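Local coordinates for acyl-coenzyme A thioesterase PaaI (Escherichia coli, PDB 1PSU), which hydrolyses phenylacetyl-coenzyme A thioesters in the phenylacetate degradation pathway, preferring those whose ring carries hydroxyl groups, at residues Val36-Thr41 with Phe57-Thr62; Val76-Thr81 with Arg126-Arg131. All coordinates share one frame; numbering follows the deposited sequence.

Overall arrangement
Hot dog-fold thioesterases wrap an antiparallel sheet around one long helix, and the two contacts in PaaI illustrate separate parts of that plan. Contact 1 sets strand 33-39 against helix 53-69; contact 2 zips strand 75-84, which follows the helix in the chain, to the final strand 121-131 of the same sheet. Their centres lie about 17 Å apart, contact 1 being the more deeply placed, about 7 Å from the centre of the chain against about 12 Å. They meet directly where F57 CE1 of the helix comes 3.5 Å from C80 SG. Both also reach the second subunit, which continues the sheet at 79-81.

Contact 1 of 2, residues Val36-Thr41 with Phe57-Thr62; sequences VTMTVT and FSLADT
V36 opens the contact by meeting two helix residues, one with each methyl. Its CG1 lies 3.4 Å from L59 CD1, tighter than usual for two carbons, while its CG2 stands 4.0 Å from T62 CG2. The side chains of V36 and L59 slide past each other in opposite directions, whereas those of V36 and T62 cross at about a right angle. V36 has chi1 at 138°, away from a staggered value, which may reflect how tightly CG1 is pressed against L59. Past T37, which points away from the helix, M38, a selenomethionine, again points inward, and its CB packs 3.5 Å from L59 CD1. Its chain leaves the strand with CG opposite the backbone N (chi1 178°), then bends at the last torsion, keeping SE and CE in looser touch with the same methyl, each at 4.2 Å. L59 CD1 is therefore wedged between V36 and M38, a single branch serving two alternate residues of the strand. The pairing belongs to the hot dog fold, in which the sheet curls around a long central helix: strand 36-39 and helix 57-62 run nearly antiparallel, their axes 8.8 Å apart at closest approach. L59 also touches L94 and I114 on other strands of that sheet, and I24 and L22 pack beside M38. After M38 the segment draws away from helix 53-69, and V40 packs on L94. T62 presents its methyl to V36 because its hydroxyl is turned back to its own helix, OG1 lying 2.9 Å from S58 O. That carbonyl also accepts from T62 N, the two donors arriving from opposite faces of its plane. A glycine in place of T62 would probably open a gap beside V36 CG2 and leave S58 O with its backbone donor but without the hydroxyl's.

Contact 2 of 2, residues Val76-Thr81 with Arg126-Arg131; sequences VASACT and RGKSHR
V76 and H130 form an antiparallel hydrogen-bonded pair, with V76 N 2.9 Å from H130 O and H130 N 2.8 Å from V76 O. At the other end T81 and R126 pair likewise, and T81 N lies 2.7 Å from R126 O. Between them the register slips by one residue: A77 faces S129 but A79 faces K128, a beta bulge that leaves S78 as the extra residue. S78 N still reaches K128 O, at 3.0 Å and nearly straight (166°), and K128 N returns a bond to A79 O. The hydroxyl of S78 sits beside the lysine chain, OG 3.1 Å from K128 CE; the bend at chi3 (90°) folds that chain back toward it. A water joins their ends, accepting from K128 NZ and hydrogen-bonded to S78 OG. Across the non-hydrogen-bonded pair C80 and G127, C80 CB rests 3.7 Å from G127 CA. Farther out, R126 leads its guanidinium away to a salt bridge with D111 on strand 107-115. A77, C80 and S129 face helix 53-69, touching F64, F57 and C68, while residues 79-81 pair antiparallel with a strand of the second subunit.

Contact 1 of 2, residues Val36-Thr41 with Phe57-Thr62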
loop_
_atom_site.group_PDB
_atom_site.type_symbol
_atom_site.label_atom_id
_atom_site.label_comp_id
_atom_site.label_asym_id
_atom_site.label_seq_id
_atom_site.Cartn_x
_atom_site.Cartn_y
_atom_site.Cartn_z
ATOM N N VAL B 36 -10.441 -9.355 -8.040
ATOM C CA VAL B 36 -9.213 -9.217 -8.785
ATOM C C VAL B 36 -8.258 -10.326 -8.395
ATOM O O VAL B 36 -8.341 -10.845 -7.286
ATOM C CB VAL B 36 -8.630 -7.817 -8.513
ATOM C CG1 VAL B 36 -7.147 -7.878 -8.319
ATOM C CG2 VAL B 36 -9.004 -6.891 -9.665
ATOM N N THR B 37 -7.378 -10.710 -9.318
ATOM C CA THR B 37 -6.416 -11.788 -9.076
ATOM C C THR B 37 -4.990 -11.404 -9.460
ATOM O O THR B 37 -4.766 -10.620 -10.386
ATOM C CB THR B 37 -6.776 -13.061 -9.874
ATOM O OG1 THR B 37 -8.146 -13.402 -9.638
ATOM C CG2 THR B 37 -5.903 -14.222 -9.430
HETATM N N MSE B 38 -4.026 -11.981 -8.753
HETATM C CA MSE B 38 -2.618 -11.720 -9.005
HETATM C C MSE B 38 -1.771 -12.902 -8.528
HETATM O O MSE B 38 -2.100 -13.557 -7.540
HETATM C CB MSE B 38 -2.204 -10.442 -8.267
HETATM C CG MSE B 38 -0.740 -10.061 -8.388
HETATM SE SE MSE B 38 -0.187 -8.895 -6.911
HETATM C CE MSE B 38 -0.412 -7.175 -7.711
ATOM N N THR B 39 -0.691 -13.185 -9.239
ATOM C CA THR B 39 0.188 -14.270 -8.836
ATOM C C THR B 39 1.432 -13.676 -8.198
ATOM O O THR B 39 2.013 -12.738 -8.731
ATOM C CB THR B 39 0.594 -15.134 -10.037
ATOM O OG1 THR B 39 -0.545 -15.880 -10.489
ATOM C CG2 THR B 39 1.705 -16.104 -9.654
ATOM N N VAL B 40 1.823 -14.205 -7.043
ATOM C CA VAL B 40 3.008 -13.708 -6.363
ATOM C C VAL B 40 4.241 -14.186 -7.115
ATOM O O VAL B 40 4.425 -15.386 -7.331
ATOM C CB VAL B 40 3.088 -14.207 -4.913
ATOM C CG1 VAL B 40 4.338 -13.660 -4.250
ATOM C CG2 VAL B 40 1.845 -13.771 -4.143
ATOM N N THR B 41 5.070 -13.232 -7.526
ATOM C CA THR B 41 6.293 -13.522 -8.265
ATOM C C THR B 41 7.525 -13.267 -7.391
ATOM O O THR B 41 7.459 -12.524 -6.405
ATOM C CB THR B 41 6.389 -12.637 -9.513
ATOM O OG1 THR B 41 7.535 -13.017 -10.276
ATOM C CG2 THR B 41 6.528 -11.169 -9.119
ATOM N N PHE B 57 -0.797 -4.261 -0.716
ATOM C CA PHE B 57 -1.601 -3.059 -0.604
ATOM C C PHE B 57 -2.128 -2.721 -1.992
ATOM O O PHE B 57 -3.308 -2.446 -2.172
ATOM C CB PHE B 57 -0.766 -1.885 -0.078
ATOM C CG PHE B 57 -1.559 -0.615 0.088
ATOM C CD1 PHE B 57 -2.328 -0.406 1.224
ATOM C CD2 PHE B 57 -1.619 0.321 -0.935
ATOM C CE1 PHE B 57 -3.143 0.713 1.340
ATOM C CE2 PHE B 57 -2.434 1.445 -0.829
ATOM C CZ PHE B 57 -3.197 1.635 0.310
ATOM N N SER B 58 -1.241 -2.759 -2.977
ATOM C CA SER B 58 -1.613 -2.437 -4.350
ATOM C C SER B 58 -2.703 -3.330 -4.901
ATOM O O SER B 58 -3.542 -2.882 -5.696
ATOM C CB SER B 58 -0.394 -2.524 -5.255
ATOM O OG SER B 58 0.575 -1.584 -4.844
ATOM N N LEU B 59 -2.686 -4.600 -4.505
ATOM C CA LEU B 59 -3.700 -5.545 -4.960
ATOM C C LEU B 59 -5.060 -5.207 -4.345
ATOM O O LEU B 59 -6.079 -5.219 -5.033
ATOM C CB LEU B 59 -3.307 -6.977 -4.575
ATOM C CG LEU B 59 -4.289 -8.074 -5.003
ATOM C CD1 LEU B 59 -4.287 -8.200 -6.524
ATOM C CD2 LEU B 59 -3.902 -9.411 -4.374
ATOM N N ALA B 60 -5.069 -4.912 -3.047
ATOM C CA ALA B 60 -6.309 -4.581 -2.369
ATOM C C ALA B 60 -6.840 -3.241 -2.888
ATOM O O ALA B 60 -8.034 -3.077 -3.088
ATOM C CB ALA B 60 -6.074 -4.512 -0.848
ATOM N N ASP B 61 -5.941 -2.295 -3.121
ATOM C CA ASP B 61 -6.319 -0.970 -3.581
ATOM C C ASP B 61 -6.897 -1.031 -4.992
ATOM O O ASP B 61 -7.727 -0.207 -5.371
ATOM C CB ASP B 61 -5.102 -0.041 -3.528
ATOM C CG ASP B 61 -5.482 1.425 -3.587
ATOM O OD1 ASP B 61 -6.318 1.864 -2.758
ATOM O OD2 ASP B 61 -4.926 2.158 -4.435
ATOM N N THR B 62 -6.446 -2.004 -5.774
ATOM C CA THR B 62 -6.947 -2.176 -7.129
ATOM C C THR B 62 -8.387 -2.658 -7.065
ATOM O O THR B 62 -9.258 -2.146 -7.765
ATOM C CB THR B 62 -6.099 -3.206 -7.920
ATOM O OG1 THR B 62 -4.835 -2.622 -8.231
ATOM C CG2 THR B 62 -6.789 -3.622 -9.224
#

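Contact 2 of 2, residues Val76-Thr81 with Arg126-Arg131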
loop_
_atom_site.group_PDB
_atom_site.type_symbol
_atom_site.label_atom_id
_atom_site.label_comp_id
_atom_site.label_asym_id
_atom_site.label_seq_id
_atom_site.Cartn_x
_atom_site.Cartn_y
_atom_site.Cartn_z
ATOM N N VAL B 76 -11.916 8.330 -5.223
ATOM C CA VAL B 76 -10.554 8.094 -4.772
ATOM C C VAL B 76 -10.547 7.681 -3.283
ATOM O O VAL B 76 -11.552 7.825 -2.585
ATOM C CB VAL B 76 -9.736 9.387 -4.996
ATOM C CG1 VAL B 76 -9.975 10.380 -3.860
ATOM C CG2 VAL B 76 -8.281 9.059 -5.159
ATOM N N ALA B 77 -9.423 7.154 -2.808
ATOM C CA ALA B 77 -9.316 6.729 -1.418
ATOM C C ALA B 77 -8.918 7.872 -0.510
ATOM O O ALA B 77 -7.931 8.555 -0.768
ATOM C CB ALA B 77 -8.303 5.605 -1.290
ATOM N N SER B 78 -9.692 8.103 0.547
ATOM C CA SER B 78 -9.338 9.162 1.492
ATOM C C SER B 78 -8.697 8.514 2.717
ATOM O O SER B 78 -7.926 9.146 3.443
ATOM C CB SER B 78 -10.573 9.940 1.926
ATOM O OG SER B 78 -11.531 9.089 2.518
ATOM N N ALA B 79 -9.020 7.248 2.952
ATOM C CA ALA B 79 -8.462 6.557 4.106
ATOM C C ALA B 79 -8.623 5.063 3.947
ATOM O O ALA B 79 -9.463 4.601 3.178
ATOM C CB ALA B 79 -9.170 7.026 5.379
ATOM N N CYS B 80 -7.814 4.304 4.675
ATOM C CA CYS B 80 -7.920 2.867 4.604
ATOM C C CYS B 80 -7.122 2.186 5.699
ATOM O O CYS B 80 -6.156 2.737 6.204
ATOM C CB CYS B 80 -7.471 2.367 3.231
ATOM S SG CYS B 80 -5.732 2.405 2.937
ATOM N N THR B 81 -7.558 0.994 6.080
ATOM C CA THR B 81 -6.876 0.230 7.115
ATOM C C THR B 81 -6.577 -1.158 6.585
ATOM O O THR B 81 -7.406 -1.756 5.905
ATOM C CB THR B 81 -7.744 0.076 8.370
ATOM O OG1 THR B 81 -8.122 1.372 8.850
ATOM C CG2 THR B 81 -6.958 -0.656 9.466
ATOM N N ARG B 126 -9.966 -2.243 4.544
ATOM C CA ARG B 126 -11.182 -1.458 4.638
ATOM C C ARG B 126 -10.794 -0.059 4.215
ATOM O O ARG B 126 -9.866 0.527 4.756
ATOM C CB ARG B 126 -11.756 -1.499 6.061
ATOM C CG ARG B 126 -12.972 -0.610 6.253
ATOM C CD ARG B 126 -13.739 -0.961 7.529
ATOM N NE ARG B 126 -14.527 -2.188 7.362
ATOM C CZ ARG B 126 -15.347 -2.692 8.280
ATOM N NH1 ARG B 126 -15.502 -2.081 9.453
ATOM N NH2 ARG B 126 -16.006 -3.814 8.027
ATOM N N GLY B 127 -11.473 0.462 3.205
ATOM C CA GLY B 127 -11.137 1.793 2.753
ATOM C C GLY B 127 -12.342 2.690 2.589
ATOM O O GLY B 127 -13.454 2.226 2.333
ATOM N N LYS B 128 -12.114 3.989 2.738
ATOM C CA LYS B 128 -13.187 4.949 2.594
ATOM C C LYS B 128 -12.938 5.676 1.283
ATOM O O LYS B 128 -11.821 6.091 1.001
ATOM C CB LYS B 128 -13.206 5.950 3.757
ATOM C CG LYS B 128 -14.570 6.652 3.893
ATOM C CD LYS B 128 -14.572 7.857 4.830
ATOM C CE LYS B 128 -14.236 9.165 4.096
ATOM N NZ LYS B 128 -14.295 10.369 4.998
ATOM N N SER B 129 -13.975 5.800 0.466
ATOM C CA SER B 129 -13.826 6.478 -0.812
ATOM C C SER B 129 -14.454 7.870 -0.767
ATOM O O SER B 129 -15.313 8.148 0.060
ATOM C CB SER B 129 -14.465 5.643 -1.925
ATOM O OG SER B 129 -15.840 5.431 -1.692
ATOM N N HIS B 130 -14.027 8.722 -1.691
ATOM C CA HIS B 130 -14.503 10.095 -1.810
ATOM C C HIS B 130 -14.656 10.377 -3.308
ATOM O O HIS B 130 -13.695 10.250 -4.061
ATOM C CB HIS B 130 -13.459 11.026 -1.170
ATOM C CG HIS B 130 -13.712 12.483 -1.386
ATOM N ND1 HIS B 130 -13.280 13.158 -2.508
ATOM C CD2 HIS B 130 -14.329 13.403 -0.605
ATOM C CE1 HIS B 130 -13.621 14.432 -2.408
ATOM N NE2 HIS B 130 -14.256 14.606 -1.266
ATOM N N ARG B 131 -15.857 10.733 -3.750
ATOM C CA ARG B 131 -16.057 11.020 -5.169
ATOM C C ARG B 131 -15.458 12.356 -5.593
ATOM O O ARG B 131 -15.453 13.313 -4.827
ATOM C CB ARG B 131 -17.546 10.944 -5.510
ATOM C CG ARG B 131 -17.965 9.512 -5.720
ATOM C CD ARG B 131 -19.438 9.293 -5.673
ATOM N NE ARG B 131 -19.726 7.879 -5.887
ATOM C CZ ARG B 131 -20.944 7.360 -5.908
ATOM N NH1 ARG B 131 -22.009 8.134 -5.726
ATOM N NH2 ARG B 131 -21.091 6.065 -6.113
HETATM O O HOH W 1 -11.339 9.635 5.482
#